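Local coordinates for protein glutathione S-transferase (Pseudomonas fluorescens, PDB 3M3M) that binds glutathione and probably works as a glutathione transferase, joining the tripeptide's thiol to electrophilic substrates, at residues Ser12-Leu24 and Tyr157-His169. Sequence-based numbering, arbitrary orientation.
Sequences SGNCYKIKLMLNL and YSIADIALYAYTH. With GSH (glutathione), chain B.
The ring of Y167 lies flat against the backbone of G13, whose CA sits over the ring face, 3.5 Å from the centroid, in a CH-pi contact. Here glycine illustrates how a missing side chain lets two helices close in: a CB on G13 would run into the phenol. With its CG anti to the carbonyl carbon (chi1 -80°), the tyrosine brings its hydroxyl to the N-terminal end of helix 13-24, where Y167 OH takes a weak hydrogen bond from N14 N (3.4 Å) and comes within 3.3 Å of the glutathione sulfur SG2. A leucine in place of Y167 would probably leave N14 N without this acceptor and the glutathione sulfur without its neighbouring hydroxyl.

The preceding residue, the small A166, continues the close approach, its CB 3.2 Å from G13 O and also against K17 CG. The extended K17 chain runs on past A163, CE 3.4 Å from A163 O, and delivers its ammonium to a salt bridge with E100 and a hydrogen bond to S69, which also hydrogen-bonds glutathione. Beside A166, Y16 presents its edge to Y165 CE2 and meets the H169 imidazole obliquely, planes 44° apart, while its hydroxyl bonds V198 O. H169 ND1 is held in turn by A166 O.

Farther from the ligand, I162 is a knob among K17, L20, M21 and L24; its CD1 touches L24 CD1 at 3.7 Å. Selenomethionine M21 lays SE on I159 CG2, and Y157 OH meets L20 CD2 and L24 CD1. At the start of helix 159-168, S158 and D161 form a capping box. The axes of helices 13-24 and 159-168 come within 8.2 Å, their N-to-C directions 132° apart, joining the thioredoxin-like N-terminal domain to the helical C-terminal domain in the glutathione S-transferase fold, with the glutathione sulfur at the end of their interface.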
ATOM      1  N   SER A  12      -0.280   7.958   4.618  1.00 10.57           N
ATOM      2  CA  SER A  12      -1.156   6.795   4.432  1.00 10.18           C
ATOM      3  C   SER A  12      -0.465   5.775   3.522  1.00 10.23           C
ATOM      4  O   SER A  12      -0.040   6.168   2.427  1.00  9.41           O
ATOM      5  CB  SER A  12      -2.421   7.269   3.705  1.00 10.37           C
ATOM      6  OG  SER A  12      -3.102   6.154   3.025  1.00 12.75           O
ATOM      7  N   GLY A  13      -0.329   4.531   3.979  1.00  8.99           N
ATOM      8  CA  GLY A  13       0.288   3.494   3.203  1.00  8.96           C
ATOM      9  C   GLY A  13      -0.448   3.333   1.881  1.00  9.33           C
ATOM     10  O   GLY A  13       0.195   3.113   0.845  1.00  8.86           O
ATOM     11  N   ASN A  14      -1.791   3.392   1.896  1.00  9.08           N
ATOM     12  CA  ASN A  14      -2.540   3.238   0.637  1.00  8.33           C
ATOM     13  C   ASN A  14      -2.201   4.325  -0.389  1.00  6.60           C
ATOM     14  O   ASN A  14      -2.121   4.066  -1.590  1.00  7.07           O
ATOM     15  CB  ASN A  14      -4.047   3.199   0.907  1.00  7.71           C
ATOM     16  CG  ASN A  14      -4.411   1.955   1.711  1.00 10.25           C
ATOM     17  OD1 ASN A  14      -5.052   2.066   2.800  1.00 14.14           O
ATOM     18  ND2 ASN A  14      -4.018   0.783   1.190  1.00  6.27           N
ATOM     19  N   CYS A  15      -1.924   5.541   0.095  1.00  8.02           N
ATOM     20  CA  CYS A  15      -1.521   6.635  -0.796  1.00  7.54           C
ATOM     21  C   CYS A  15      -0.039   6.540  -1.206  1.00  7.84           C
ATOM     22  O   CYS A  15       0.317   6.900  -2.362  1.00  8.67           O
ATOM     23  CB  CYS A  15      -1.749   7.977  -0.046  1.00  9.10           C
ATOM     24  SG  CYS A  15      -3.520   8.279   0.269  1.00 15.57           S
ATOM     25  N   TYR A  16       0.835   6.084  -0.280  1.00  6.91           N
ATOM     26  CA  TYR A  16       2.217   5.834  -0.634  1.00  7.55           C
ATOM     27  C   TYR A  16       2.369   4.871  -1.830  1.00  6.28           C
ATOM     28  O   TYR A  16       3.222   5.055  -2.727  1.00  6.99           O
ATOM     29  CB  TYR A  16       2.965   5.270   0.585  1.00  6.08           C
ATOM     30  CG  TYR A  16       4.418   4.913   0.272  1.00  6.94           C
ATOM     31  CD1 TYR A  16       5.245   5.744  -0.580  1.00  6.42           C
ATOM     32  CD2 TYR A  16       4.939   3.715   0.806  1.00  7.61           C
ATOM     33  CE1 TYR A  16       6.603   5.350  -0.850  1.00  6.27           C
ATOM     34  CE2 TYR A  16       6.290   3.314   0.542  1.00  7.21           C
ATOM     35  CZ  TYR A  16       7.099   4.184  -0.266  1.00  7.58           C
ATOM     36  OH  TYR A  16       8.396   3.768  -0.566  1.00 10.24           O
ATOM     37  N   LYS A  17       1.506   3.826  -1.916  1.00  6.59           N
ATOM     38  CA  LYS A  17       1.533   2.978  -3.084  1.00  6.29           C
ATOM     39  C   LYS A  17       1.479   3.763  -4.379  1.00  5.76           C
ATOM     40  O   LYS A  17       2.222   3.406  -5.320  1.00  6.61           O
ATOM     41  CB  LYS A  17       0.247   2.080  -3.141  1.00  6.38           C
ATOM     42  CG  LYS A  17       0.160   1.063  -2.012  1.00  6.84           C
ATOM     43  CD  LYS A  17      -1.265   0.514  -1.935  1.00  4.85           C
ATOM     44  CE  LYS A  17      -1.389  -0.404  -0.727  1.00  5.80           C
ATOM     45  NZ  LYS A  17      -2.796  -0.988  -0.608  1.00  7.07           N
ATOM     46  N   ILE A  18       0.664   4.829  -4.429  1.00  5.97           N
ATOM     47  CA  ILE A  18       0.468   5.595  -5.665  1.00  7.65           C
ATOM     48  C   ILE A  18       1.661   6.573  -5.881  1.00  8.00           C
ATOM     49  O   ILE A  18       2.166   6.703  -7.024  1.00  8.66           O
ATOM     50  CB  ILE A  18      -0.852   6.333  -5.608  1.00  8.34           C
ATOM     51  CG1 ILE A  18      -2.024   5.343  -5.230  1.00  6.12           C
ATOM     52  CG2 ILE A  18      -1.135   6.960  -6.972  1.00  9.09           C
ATOM     53  CD1 ILE A  18      -2.003   3.986  -5.999  1.00  8.55           C
ATOM     54  N   LYS A  19       2.130   7.186  -4.813  1.00  8.34           N
ATOM     55  CA  LYS A  19       3.383   8.035  -4.931  1.00  9.99           C
ATOM     56  C   LYS A  19       4.496   7.149  -5.510  1.00 10.15           C
ATOM     57  O   LYS A  19       5.226   7.540  -6.446  1.00 10.01           O
ATOM     58  CB  LYS A  19       3.790   8.550  -3.531  1.00 11.12           C
ATOM     59  CG  LYS A  19       5.110   9.397  -3.637  1.00 11.88           C
ATOM     60  CD  LYS A  19       5.693   9.669  -2.240  1.00 10.71           C
ATOM     61  CE  LYS A  19       7.081  10.415  -2.414  1.00 11.24           C
ATOM     62  NZ  LYS A  19       7.623  10.782  -1.031  1.00 12.91           N
ATOM     63  N   LEU A  20       4.690   5.976  -4.888  1.00  7.50           N
ATOM     64  CA  LEU A  20       5.777   5.088  -5.381  1.00  8.34           C
ATOM     65  C   LEU A  20       5.595   4.679  -6.848  1.00  9.19           C
ATOM     66  O   LEU A  20       6.525   4.797  -7.675  1.00  8.62           O
ATOM     67  CB  LEU A  20       5.788   3.801  -4.498  1.00  6.93           C
ATOM     68  CG  LEU A  20       6.913   2.777  -4.826  1.00  6.42           C
ATOM     69  CD1 LEU A  20       8.408   3.474  -4.987  1.00  8.98           C
ATOM     70  CD2 LEU A  20       6.919   1.727  -3.653  1.00  6.29           C
HETATM   71  N   MSE A  21       4.367   4.237  -7.187  1.00  7.13           N
HETATM   72  CA  MSE A  21       4.123   3.838  -8.609  1.00  8.09           C
HETATM   73  C   MSE A  21       4.339   4.975  -9.635  1.00  7.78           C
HETATM   74  O   MSE A  21       5.013   4.749 -10.655  1.00  7.80           O
HETATM   75  CB  MSE A  21       2.702   3.336  -8.708  1.00  6.19           C
HETATM   76  CG  MSE A  21       2.242   2.864 -10.096  1.00 10.06           C
HETATM   77 SE   MSE A  21       2.910   1.007 -10.425  1.00 23.89          SE
HETATM   78  CE  MSE A  21       4.777   1.315 -11.007  1.00 13.71           C
ATOM     79  N   LEU A  22       3.838   6.169  -9.320  1.00  7.32           N
ATOM     80  CA  LEU A  22       4.042   7.298 -10.215  1.00  8.59           C
ATOM     81  C   LEU A  22       5.542   7.590 -10.426  1.00  9.38           C
ATOM     82  O   LEU A  22       5.987   7.837 -11.599  1.00  9.67           O
ATOM     83  CB  LEU A  22       3.259   8.539  -9.717  1.00  9.13           C
ATOM     84  CG  LEU A  22       1.715   8.378  -9.827  1.00  8.38           C
ATOM     85  CD1 LEU A  22       1.125   9.443  -8.896  1.00 11.23           C
ATOM     86  CD2 LEU A  22       1.299   8.586 -11.296  1.00  9.79           C
ATOM     87  N   ASN A  23       6.301   7.599  -9.336  1.00  9.31           N
ATOM     88  CA  ASN A  23       7.771   7.854  -9.462  1.00  9.65           C
ATOM     89  C   ASN A  23       8.512   6.721 -10.176  1.00 10.48           C
ATOM     90  O   ASN A  23       9.382   6.968 -10.999  1.00 10.51           O
ATOM     91  CB  ASN A  23       8.403   8.181  -8.079  1.00  8.55           C
ATOM     92  CG  ASN A  23       8.014   9.570  -7.642  1.00 12.52           C
ATOM     93  OD1 ASN A  23       8.728  10.546  -7.996  1.00 13.00           O
ATOM     94  ND2 ASN A  23       6.873   9.725  -6.996  1.00 10.58           N
ATOM     95  N   LEU A  24       8.142   5.471  -9.911  1.00 10.81           N
ATOM     96  CA  LEU A  24       8.852   4.347 -10.550  1.00 10.53           C
ATOM     97  C   LEU A  24       8.633   4.458 -12.089  1.00 11.08           C
ATOM     98  O   LEU A  24       9.556   4.154 -12.831  1.00 11.06           O
ATOM     99  CB  LEU A  24       8.254   2.993 -10.116  1.00  9.28           C
ATOM    100  CG  LEU A  24       8.737   2.618  -8.740  1.00  8.84           C
ATOM    101  CD1 LEU A  24       7.803   1.397  -8.248  1.00  8.51           C
ATOM    102  CD2 LEU A  24      10.286   2.197  -8.715  1.00  8.14           C
ATOM    103  N   TYR A 157       9.732  -7.784  -9.868  1.00 11.59           N
ATOM    104  CA  TYR A 157       9.044  -6.778  -9.040  1.00  9.75           C
ATOM    105  C   TYR A 157       7.792  -6.366  -9.728  1.00  9.46           C
ATOM    106  O   TYR A 157       7.782  -6.060 -10.958  1.00 11.24           O
ATOM    107  CB  TYR A 157      10.054  -5.592  -8.927  1.00 11.73           C
ATOM    108  CG  TYR A 157       9.643  -4.431  -8.075  1.00 12.56           C
ATOM    109  CD1 TYR A 157       8.834  -4.589  -6.925  1.00 10.16           C
ATOM    110  CD2 TYR A 157      10.183  -3.162  -8.341  1.00 11.28           C
ATOM    111  CE1 TYR A 157       8.506  -3.448  -6.139  1.00 13.19           C
ATOM    112  CE2 TYR A 157       9.871  -2.024  -7.569  1.00 14.24           C
ATOM    113  CZ  TYR A 157       9.053  -2.213  -6.448  1.00 12.85           C
ATOM    114  OH  TYR A 157       8.750  -1.129  -5.700  1.00 11.11           O
ATOM    115  N   SER A 158       6.655  -6.359  -8.951  1.00  8.68           N
ATOM    116  CA  SER A 158       5.337  -6.063  -9.580  1.00  9.12           C
ATOM    117  C   SER A 158       4.515  -5.231  -8.597  1.00  7.73           C
ATOM    118  O   SER A 158       4.934  -4.966  -7.444  1.00  7.50           O
ATOM    119  CB  SER A 158       4.572  -7.392  -9.802  1.00  7.87           C
ATOM    120  OG  SER A 158       4.156  -7.966  -8.560  1.00 10.78           O
ATOM    121  N   ILE A 159       3.286  -4.894  -9.023  1.00  8.77           N
ATOM    122  CA  ILE A 159       2.423  -4.110  -8.138  1.00  8.35           C
ATOM    123  C   ILE A 159       1.934  -4.942  -6.965  1.00  8.51           C
ATOM    124  O   ILE A 159       1.381  -4.380  -6.058  1.00 10.33           O
ATOM    125  CB  ILE A 159       1.167  -3.535  -8.925  1.00  6.61           C
ATOM    126  CG1 ILE A 159       0.365  -4.640  -9.667  1.00  6.20           C
ATOM    127  CG2 ILE A 159       1.734  -2.507  -9.983  1.00  9.06           C
ATOM    128  CD1 ILE A 159      -0.875  -4.000 -10.452  1.00  7.65           C
ATOM    129  N   ALA A 160       2.134  -6.268  -6.982  1.00  8.99           N
ATOM    130  CA  ALA A 160       1.856  -7.005  -5.696  1.00 10.27           C
ATOM    131  C   ALA A 160       2.879  -6.612  -4.640  1.00  9.83           C
ATOM    132  O   ALA A 160       2.520  -6.440  -3.481  1.00  8.08           O
ATOM    133  CB  ALA A 160       1.958  -8.535  -5.901  1.00  9.79           C
ATOM    134  N   ASP A 161       4.152  -6.514  -5.011  1.00  7.45           N
ATOM    135  CA  ASP A 161       5.179  -6.083  -4.012  1.00  7.67           C
ATOM    136  C   ASP A 161       4.896  -4.664  -3.570  1.00  7.85           C
ATOM    137  O   ASP A 161       5.045  -4.366  -2.413  1.00  9.40           O
ATOM    138  CB  ASP A 161       6.564  -6.150  -4.715  1.00  7.62           C
ATOM    139  CG  ASP A 161       6.876  -7.578  -5.233  1.00  9.62           C
ATOM    140  OD1 ASP A 161       7.032  -8.521  -4.438  1.00  9.75           O
ATOM    141  OD2 ASP A 161       6.929  -7.731  -6.455  1.00 10.46           O
ATOM    142  N   ILE A 162       4.608  -3.767  -4.523  1.00  8.58           N
ATOM    143  CA  ILE A 162       4.329  -2.359  -4.190  1.00  8.04           C
ATOM    144  C   ILE A 162       3.129  -2.331  -3.177  1.00  7.52           C
ATOM    145  O   ILE A 162       3.195  -1.651  -2.097  1.00  7.06           O
ATOM    146  CB  ILE A 162       4.000  -1.564  -5.390  1.00  7.29           C
ATOM    147  CG1 ILE A 162       5.282  -1.427  -6.304  1.00  9.26           C
ATOM    148  CG2 ILE A 162       3.473  -0.145  -4.954  1.00 10.05           C
ATOM    149  CD1 ILE A 162       4.965  -0.917  -7.694  1.00 12.72           C
ATOM    150  N   ALA A 163       2.076  -3.064  -3.489  1.00  6.61           N
ATOM    151  CA  ALA A 163       0.886  -3.083  -2.583  1.00  8.16           C
ATOM    152  C   ALA A 163       1.278  -3.510  -1.151  1.00  8.34           C
ATOM    153  O   ALA A 163       0.784  -2.957  -0.127  1.00  9.26           O
ATOM    154  CB  ALA A 163      -0.183  -4.019  -3.204  1.00  7.72           C
ATOM    155  N   LEU A 164       2.077  -4.590  -1.028  1.00  7.22           N
ATOM    156  CA  LEU A 164       2.449  -5.108   0.309  1.00  7.01           C
ATOM    157  C   LEU A 164       3.615  -4.335   0.966  1.00  6.80           C
ATOM    158  O   LEU A 164       3.710  -4.329   2.221  1.00  8.97           O
ATOM    159  CB  LEU A 164       2.729  -6.622   0.254  1.00  6.60           C
ATOM    160  CG  LEU A 164       1.350  -7.364   0.174  1.00 11.17           C
ATOM    161  CD1 LEU A 164       1.400  -8.645  -0.445  1.00 13.02           C
ATOM    162  CD2 LEU A 164       0.748  -7.485   1.549  1.00  6.39           C
ATOM    163  N   TYR A 165       4.480  -3.667   0.171  1.00  7.90           N
ATOM    164  CA  TYR A 165       5.594  -2.948   0.772  1.00  7.25           C
ATOM    165  C   TYR A 165       5.089  -1.740   1.521  1.00  7.33           C
ATOM    166  O   TYR A 165       5.678  -1.379   2.552  1.00  8.01           O
ATOM    167  CB  TYR A 165       6.523  -2.481  -0.343  1.00  5.64           C
ATOM    168  CG  TYR A 165       7.728  -1.708   0.159  1.00  8.30           C
ATOM    169  CD1 TYR A 165       8.880  -2.415   0.685  1.00  8.37           C
ATOM    170  CD2 TYR A 165       7.713  -0.319   0.148  1.00  8.52           C
ATOM    171  CE1 TYR A 165       9.965  -1.698   1.182  1.00  8.88           C
ATOM    172  CE2 TYR A 165       8.826   0.404   0.696  1.00  9.31           C
ATOM    173  CZ  TYR A 165       9.882  -0.304   1.205  1.00 11.21           C
ATOM    174  OH  TYR A 165      10.964   0.440   1.728  1.00 10.18           O
ATOM    175  N   ALA A 166       3.999  -1.131   1.011  1.00  8.29           N
ATOM    176  CA  ALA A 166       3.599   0.183   1.536  1.00  8.56           C
ATOM    177  C   ALA A 166       3.392   0.154   3.053  1.00  9.24           C
ATOM    178  O   ALA A 166       3.943   1.035   3.737  1.00  9.74           O
ATOM    179  CB  ALA A 166       2.310   0.723   0.797  1.00  8.39           C
ATOM    180  N   TYR A 167       2.609  -0.788   3.600  1.00  7.71           N
ATOM    181  CA  TYR A 167       2.515  -0.823   5.013  1.00  8.16           C
ATOM    182  C   TYR A 167       3.561  -1.777   5.633  1.00  9.69           C
ATOM    183  O   TYR A 167       3.885  -1.589   6.810  1.00  8.73           O
ATOM    184  CB  TYR A 167       1.106  -1.336   5.440  1.00  7.47           C
ATOM    185  CG  TYR A 167       0.108  -0.169   5.340  1.00  8.72           C
ATOM    186  CD1 TYR A 167       0.110   0.848   6.324  1.00  7.17           C
ATOM    187  CD2 TYR A 167      -0.851  -0.186   4.338  1.00  8.23           C
ATOM    188  CE1 TYR A 167      -0.852   1.931   6.229  1.00  8.60           C
ATOM    189  CE2 TYR A 167      -1.836   0.840   4.268  1.00 10.22           C
ATOM    190  CZ  TYR A 167      -1.831   1.866   5.216  1.00 12.10           C
ATOM    191  OH  TYR A 167      -2.789   2.937   5.070  1.00 15.09           O
ATOM    192  N   THR A 168       3.959  -2.805   4.911  1.00  8.03           N
ATOM    193  CA  THR A 168       4.911  -3.705   5.633  1.00  8.24           C
ATOM    194  C   THR A 168       6.194  -2.928   6.044  1.00  9.53           C
ATOM    195  O   THR A 168       6.713  -3.170   7.121  1.00  9.60           O
ATOM    196  CB  THR A 168       5.279  -4.919   4.798  1.00  8.33           C
ATOM    197  OG1 THR A 168       4.080  -5.650   4.443  1.00  7.67           O
ATOM    198  CG2 THR A 168       6.193  -5.903   5.617  1.00  8.77           C
ATOM    199  N   HIS A 169       6.689  -2.069   5.188  1.00  8.29           N
ATOM    200  CA  HIS A 169       7.930  -1.346   5.503  1.00 10.35           C
ATOM    201  C   HIS A 169       7.831  -0.466   6.768  1.00 11.85           C
ATOM    202  O   HIS A 169       8.911  -0.125   7.306  1.00 12.40           O
ATOM    203  CB  HIS A 169       8.463  -0.576   4.259  1.00  9.28           C
ATOM    204  CG  HIS A 169       8.051   0.855   4.206  1.00 11.80           C
ATOM    205  ND1 HIS A 169       6.771   1.265   3.922  1.00  9.48           N
ATOM    206  CD2 HIS A 169       8.786   1.994   4.361  1.00 12.66           C
ATOM    207  CE1 HIS A 169       6.716   2.588   3.891  1.00 11.21           C
ATOM    208  NE2 HIS A 169       7.925   3.060   4.195  1.00 12.78           N
TER
HETATM  209  N1  GSH B 209      -9.457  -0.135   0.190  1.00  7.46           N
HETATM  210  CA1 GSH B 209      -8.996   1.308   0.118  1.00  7.66           C
HETATM  211  C1  GSH B 209      -7.735   1.468  -0.736  1.00  6.80           C
HETATM  212  O11 GSH B 209      -7.616   2.537  -1.402  1.00  9.19           O
HETATM  213  O12 GSH B 209      -6.860   0.561  -0.688  1.00 10.10           O
HETATM  214  CB1 GSH B 209      -8.738   1.731   1.601  1.00  9.25           C
HETATM  215  CG1 GSH B 209      -8.271   3.151   1.557  1.00  8.67           C
HETATM  216  CD1 GSH B 209      -8.324   3.784   2.964  1.00 10.21           C
HETATM  217  OE1 GSH B 209      -8.735   3.042   4.066  1.00 11.35           O
HETATM  218  N2  GSH B 209      -7.967   5.089   3.155  1.00  9.95           N
HETATM  219  CA2 GSH B 209      -8.006   5.672   4.495  1.00 12.26           C
HETATM  220  C2  GSH B 209      -9.075   6.676   4.483  1.00 12.51           C
HETATM  221  O2  GSH B 209      -9.214   7.418   3.389  1.00 11.93           O
HETATM  222  CB2 GSH B 209      -6.623   6.337   4.726  1.00 12.03           C
HETATM  223  SG2 GSH B 209      -5.251   5.043   4.731  1.00 19.54           S
HETATM  224  N3  GSH B 209      -9.879   6.812   5.525  1.00 13.58           N
HETATM  225  CA3 GSH B 209     -10.875   7.897   5.483  1.00 20.44           C
HETATM  226  C3  GSH B 209     -12.218   7.496   6.067  1.00 34.29           C
HETATM  227  O31 GSH B 209     -13.037   8.384   6.456  1.00 36.59           O
HETATM  228  O32 GSH B 209     -12.519   6.292   6.115  1.00 36.51           O